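Local coordinates for beta-galactosidase/beta-glucuronidase (Faecalibacterium prausnitzii L2-6, PDB 6MVF), which binds flavin mononucleotide and acts as a family 2 beta-glucuronidase of the human gut microbiome, at residues Tyr386-Ser397 and Cys420-Ile431. Residues are numbered along the deposited sequence; the frame is centred on the assembly and turned at random.
Sequences YNHPSILFWGIS and CKELDPTRLTTI. With FMN (flavin mononucleotide), chain G.
R427, its chain extended from CG to NE (chi2 180°), reaches past W394 NE1 with CD lying against the indole and brings its guanidinium toward the 386-390 loop and I391 at the start of the strand, while D424, with CG anti to the backbone N (chi1 177°), swings its carboxylate between the Y386 and W394 rings. R427 NE gives I391 O a straight bond of 2.6 Å, the donor standing above the carbonyl plane. R427 NH1 and R427 NH2 close end-on on Y386 O, each at 3.1 Å, and R427 NH2 adds a weak bond to H388 O. R427 NH1 also makes a salt bridge to D424 OD2 (3.0 Å). D424 OD2 also accepts W394 NE1 at 2.8 Å, from the opposite face to R427 NH1. Ring and carboxylate planes stand 76° apart. D424 OD1 is held by T426 OG1 and, in an Asx turn, by T426 N. Were an alanine here instead of the arginine, the carbonyls of Y386 and I391 would probably lose these donors and D424 its countercharge, leaving the loop freer to shift. Beyond this cluster the parallel strands pair: W394 N bonds to L428 O (3.0 Å) and W394 O accepts from T430 N (2.8 Å), as neighbours in the TIM barrel joined by helix 407-423. Y386 CG and L423 O lie against the flavin methyls C7M and C8M. One buried ion pair, shared among backbone carbonyls and an indole N-H, thus ties the barrel strands to the FMN pocket wall.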
# COMPACT_ATOMS: atom_id res chain seq x y z
N TYR A 386 -14.00 9.84 -27.00
CA TYR A 386 -13.33 9.67 -28.29
C TYR A 386 -12.00 8.94 -28.18
O TYR A 386 -11.61 8.24 -29.12
CB TYR A 386 -13.13 11.03 -28.95
CG TYR A 386 -12.53 10.91 -30.33
CD1 TYR A 386 -11.16 11.01 -30.53
CD2 TYR A 386 -13.34 10.68 -31.44
CE1 TYR A 386 -10.61 10.88 -31.80
CE2 TYR A 386 -12.81 10.56 -32.70
CZ TYR A 386 -11.45 10.66 -32.89
OH TYR A 386 -10.92 10.55 -34.16
N ASN A 387 -11.27 9.07 -27.06
CA ASN A 387 -9.93 8.50 -27.02
C ASN A 387 -9.86 7.05 -26.56
O ASN A 387 -8.79 6.45 -26.66
CB ASN A 387 -9.04 9.37 -26.14
CG ASN A 387 -8.91 10.78 -26.68
OD1 ASN A 387 -8.94 10.99 -27.91
ND2 ASN A 387 -8.80 11.76 -25.77
N HIS A 388 -10.98 6.46 -26.12
CA HIS A 388 -10.98 5.08 -25.64
C HIS A 388 -10.79 4.08 -26.77
O HIS A 388 -11.66 3.98 -27.64
CB HIS A 388 -12.28 4.79 -24.94
CG HIS A 388 -12.50 5.59 -23.70
ND1 HIS A 388 -11.76 5.39 -22.54
CD2 HIS A 388 -13.38 6.57 -23.42
CE1 HIS A 388 -12.19 6.22 -21.61
NE2 HIS A 388 -13.17 6.96 -22.12
N PRO A 389 -9.69 3.29 -26.79
CA PRO A 389 -9.55 2.30 -27.87
C PRO A 389 -10.56 1.17 -27.77
O PRO A 389 -10.84 0.52 -28.79
CB PRO A 389 -8.11 1.79 -27.70
CG PRO A 389 -7.77 2.04 -26.26
CD PRO A 389 -8.52 3.30 -25.88
N SER A 390 -11.13 0.93 -26.59
CA SER A 390 -12.06 -0.19 -26.44
C SER A 390 -13.37 0.08 -27.18
O SER A 390 -14.06 -0.86 -27.57
CB SER A 390 -12.32 -0.48 -24.96
OG SER A 390 -13.06 0.57 -24.33
N ILE A 391 -13.73 1.35 -27.38
CA ILE A 391 -15.00 1.66 -28.03
C ILE A 391 -14.84 1.48 -29.53
O ILE A 391 -14.05 2.18 -30.17
CB ILE A 391 -15.47 3.09 -27.68
CG1 ILE A 391 -15.67 3.20 -26.16
CG2 ILE A 391 -16.76 3.42 -28.44
CD1 ILE A 391 -16.19 4.54 -25.66
N LEU A 392 -15.58 0.53 -30.10
CA LEU A 392 -15.55 0.30 -31.54
C LEU A 392 -16.84 0.69 -32.26
O LEU A 392 -16.79 1.05 -33.44
CB LEU A 392 -15.23 -1.17 -31.84
CG LEU A 392 -14.03 -1.82 -31.13
CD1 LEU A 392 -13.73 -3.14 -31.81
CD2 LEU A 392 -12.81 -0.92 -31.13
N PHE A 393 -17.97 0.70 -31.57
CA PHE A 393 -19.26 0.98 -32.16
C PHE A 393 -20.03 2.01 -31.34
O PHE A 393 -20.10 1.91 -30.11
CB PHE A 393 -20.06 -0.32 -32.26
CG PHE A 393 -19.25 -1.49 -32.74
CD1 PHE A 393 -19.17 -1.79 -34.10
CD2 PHE A 393 -18.59 -2.31 -31.84
CE1 PHE A 393 -18.43 -2.89 -34.55
CE2 PHE A 393 -17.85 -3.39 -32.27
CZ PHE A 393 -17.77 -3.69 -33.64
N TRP A 394 -20.58 3.00 -32.02
CA TRP A 394 -21.54 3.93 -31.43
C TRP A 394 -22.94 3.46 -31.80
O TRP A 394 -23.23 3.26 -32.98
CB TRP A 394 -21.33 5.37 -31.94
CG TRP A 394 -19.97 6.01 -31.74
CD1 TRP A 394 -19.13 6.48 -32.73
CD2 TRP A 394 -19.31 6.28 -30.49
NE1 TRP A 394 -18.00 7.02 -32.17
CE2 TRP A 394 -18.07 6.91 -30.81
CE3 TRP A 394 -19.64 6.05 -29.15
CZ2 TRP A 394 -17.15 7.31 -29.81
CZ3 TRP A 394 -18.72 6.45 -28.15
CH2 TRP A 394 -17.49 7.08 -28.50
N GLY A 395 -23.80 3.30 -30.80
CA GLY A 395 -25.19 2.91 -31.02
C GLY A 395 -26.11 4.12 -30.93
O GLY A 395 -25.99 4.93 -30.00
N ILE A 396 -27.03 4.24 -31.89
CA ILE A 396 -27.83 5.46 -31.97
C ILE A 396 -29.25 5.32 -31.40
O ILE A 396 -29.88 6.35 -31.11
CB ILE A 396 -27.89 6.01 -33.42
CG1 ILE A 396 -28.59 5.04 -34.37
CG2 ILE A 396 -26.47 6.38 -33.94
CD1 ILE A 396 -28.93 5.68 -35.69
N SER A 397 -29.77 4.10 -31.23
CA SER A 397 -31.06 3.89 -30.56
C SER A 397 -31.22 2.43 -30.18
O SER A 397 -30.60 1.54 -30.76
CB SER A 397 -32.25 4.34 -31.43
OG SER A 397 -32.42 3.50 -32.56
N CYS A 420 -22.46 11.17 -36.06
CA CYS A 420 -21.38 10.24 -35.69
C CYS A 420 -20.26 10.25 -36.72
O CYS A 420 -19.08 10.11 -36.36
CB CYS A 420 -21.92 8.82 -35.52
SG CYS A 420 -23.09 8.52 -34.17
N LYS A 421 -20.59 10.42 -38.02
CA LYS A 421 -19.56 10.42 -39.06
C LYS A 421 -18.89 11.78 -39.21
O LYS A 421 -17.71 11.85 -39.57
CB LYS A 421 -20.16 9.97 -40.39
CG LYS A 421 -20.69 8.54 -40.35
CD LYS A 421 -19.60 7.57 -39.92
CE LYS A 421 -20.07 6.14 -40.00
NZ LYS A 421 -18.96 5.18 -39.82
N GLU A 422 -19.61 12.86 -38.94
CA GLU A 422 -19.00 14.17 -38.80
C GLU A 422 -18.02 14.20 -37.63
O GLU A 422 -16.88 14.64 -37.77
CB GLU A 422 -20.09 15.23 -38.61
CG GLU A 422 -20.01 16.39 -39.61
CD GLU A 422 -21.38 16.96 -39.98
OE1 GLU A 422 -22.20 17.19 -39.06
OE2 GLU A 422 -21.65 17.17 -41.19
N LEU A 423 -18.45 13.73 -36.45
CA LEU A 423 -17.59 13.82 -35.28
C LEU A 423 -16.50 12.77 -35.25
O LEU A 423 -15.40 13.04 -34.75
CB LEU A 423 -18.41 13.71 -34.00
CG LEU A 423 -19.32 14.89 -33.66
CD1 LEU A 423 -20.03 14.59 -32.37
CD2 LEU A 423 -18.53 16.15 -33.55
N ASP A 424 -16.76 11.58 -35.79
CA ASP A 424 -15.84 10.46 -35.61
C ASP A 424 -16.01 9.48 -36.76
O ASP A 424 -16.77 8.50 -36.66
CB ASP A 424 -16.06 9.77 -34.27
CG ASP A 424 -15.17 8.56 -34.08
OD1 ASP A 424 -14.17 8.41 -34.83
OD2 ASP A 424 -15.46 7.74 -33.18
N PRO A 425 -15.32 9.70 -37.87
CA PRO A 425 -15.38 8.73 -38.97
C PRO A 425 -14.59 7.46 -38.72
O PRO A 425 -14.69 6.52 -39.52
CB PRO A 425 -14.82 9.52 -40.16
CG PRO A 425 -13.97 10.61 -39.54
CD PRO A 425 -14.65 10.96 -38.25
N THR A 426 -13.83 7.39 -37.63
CA THR A 426 -13.00 6.23 -37.34
C THR A 426 -13.78 5.10 -36.68
O THR A 426 -13.18 4.07 -36.35
CB THR A 426 -11.82 6.61 -36.43
OG1 THR A 426 -12.27 6.68 -35.07
CG2 THR A 426 -11.20 7.95 -36.81
N ARG A 427 -15.07 5.25 -36.43
CA ARG A 427 -15.83 4.19 -35.78
C ARG A 427 -17.10 3.87 -36.56
O ARG A 427 -17.64 4.70 -37.30
CB ARG A 427 -16.16 4.55 -34.32
CG ARG A 427 -14.95 4.53 -33.39
CD ARG A 427 -15.33 4.89 -31.97
NE ARG A 427 -14.25 4.68 -31.01
CZ ARG A 427 -13.34 5.59 -30.68
NH1 ARG A 427 -13.34 6.78 -31.25
NH2 ARG A 427 -12.42 5.29 -29.77
N LEU A 428 -17.55 2.63 -36.38
CA LEU A 428 -18.78 2.14 -36.98
C LEU A 428 -19.99 2.56 -36.15
O LEU A 428 -19.94 2.62 -34.92
CB LEU A 428 -18.72 0.62 -37.08
CG LEU A 428 -17.55 0.13 -37.93
CD1 LEU A 428 -17.47 -1.37 -37.88
CD2 LEU A 428 -17.67 0.63 -39.38
N THR A 429 -21.10 2.85 -36.83
CA THR A 429 -22.37 3.07 -36.15
C THR A 429 -23.20 1.79 -36.17
O THR A 429 -23.07 0.95 -37.07
CB THR A 429 -23.16 4.23 -36.79
OG1 THR A 429 -23.39 3.96 -38.18
CG2 THR A 429 -22.37 5.52 -36.67
N THR A 430 -24.02 1.62 -35.13
CA THR A 430 -24.85 0.44 -34.95
C THR A 430 -26.20 0.89 -34.44
O THR A 430 -26.41 2.06 -34.11
CB THR A 430 -24.21 -0.59 -33.98
OG1 THR A 430 -24.92 -1.84 -34.04
CG2 THR A 430 -24.23 -0.10 -32.52
N ILE A 431 -27.13 -0.07 -34.35
CA ILE A 431 -28.48 0.16 -33.86
C ILE A 431 -28.99 -1.15 -33.28
O ILE A 431 -28.59 -2.23 -33.70
CB ILE A 431 -29.39 0.71 -35.00
CG1 ILE A 431 -30.79 1.05 -34.48
CG2 ILE A 431 -29.45 -0.26 -36.22
CD1 ILE A 431 -31.51 2.00 -35.36
N1 FMN G . -13.49 22.15 -29.90
C2 FMN G . -13.12 22.81 -28.80
O2 FMN G . -13.11 24.04 -28.76
N3 FMN G . -12.78 22.20 -27.69
C4 FMN G . -12.74 20.91 -27.57
O4 FMN G . -12.42 20.35 -26.54
C4A FMN G . -13.10 20.14 -28.71
N5 FMN G . -13.08 18.84 -28.60
C5A FMN G . -13.40 18.07 -29.61
C6 FMN G . -13.36 16.71 -29.45
C7 FMN G . -13.68 15.89 -30.48
C7M FMN G . -13.64 14.43 -30.30
C8 FMN G . -14.10 16.48 -31.75
C8M FMN G . -14.47 15.59 -32.88
C9 FMN G . -14.13 17.84 -31.91
C9A FMN G . -13.79 18.67 -30.88
N10 FMN G . -13.86 20.05 -31.02
C10 FMN G . -13.50 20.83 -29.92
C1' FMN G . -14.22 20.55 -32.34
C2' FMN G . -15.49 21.33 -32.60
O2' FMN G . -16.41 20.31 -32.85
C3' FMN G . -15.43 22.16 -33.87
O3' FMN G . -14.09 22.35 -34.24
C4' FMN G . -16.01 23.55 -33.74
O4' FMN G . -15.55 24.06 -32.50
C5' FMN G . -17.54 23.61 -33.86
O5' FMN G . -18.15 23.63 -32.58
P FMN G . -19.69 23.35 -32.34
O1P FMN G . -19.97 24.20 -31.16
O2P FMN G . -20.37 23.76 -33.62
O3P FMN G . -19.91 21.90 -32.09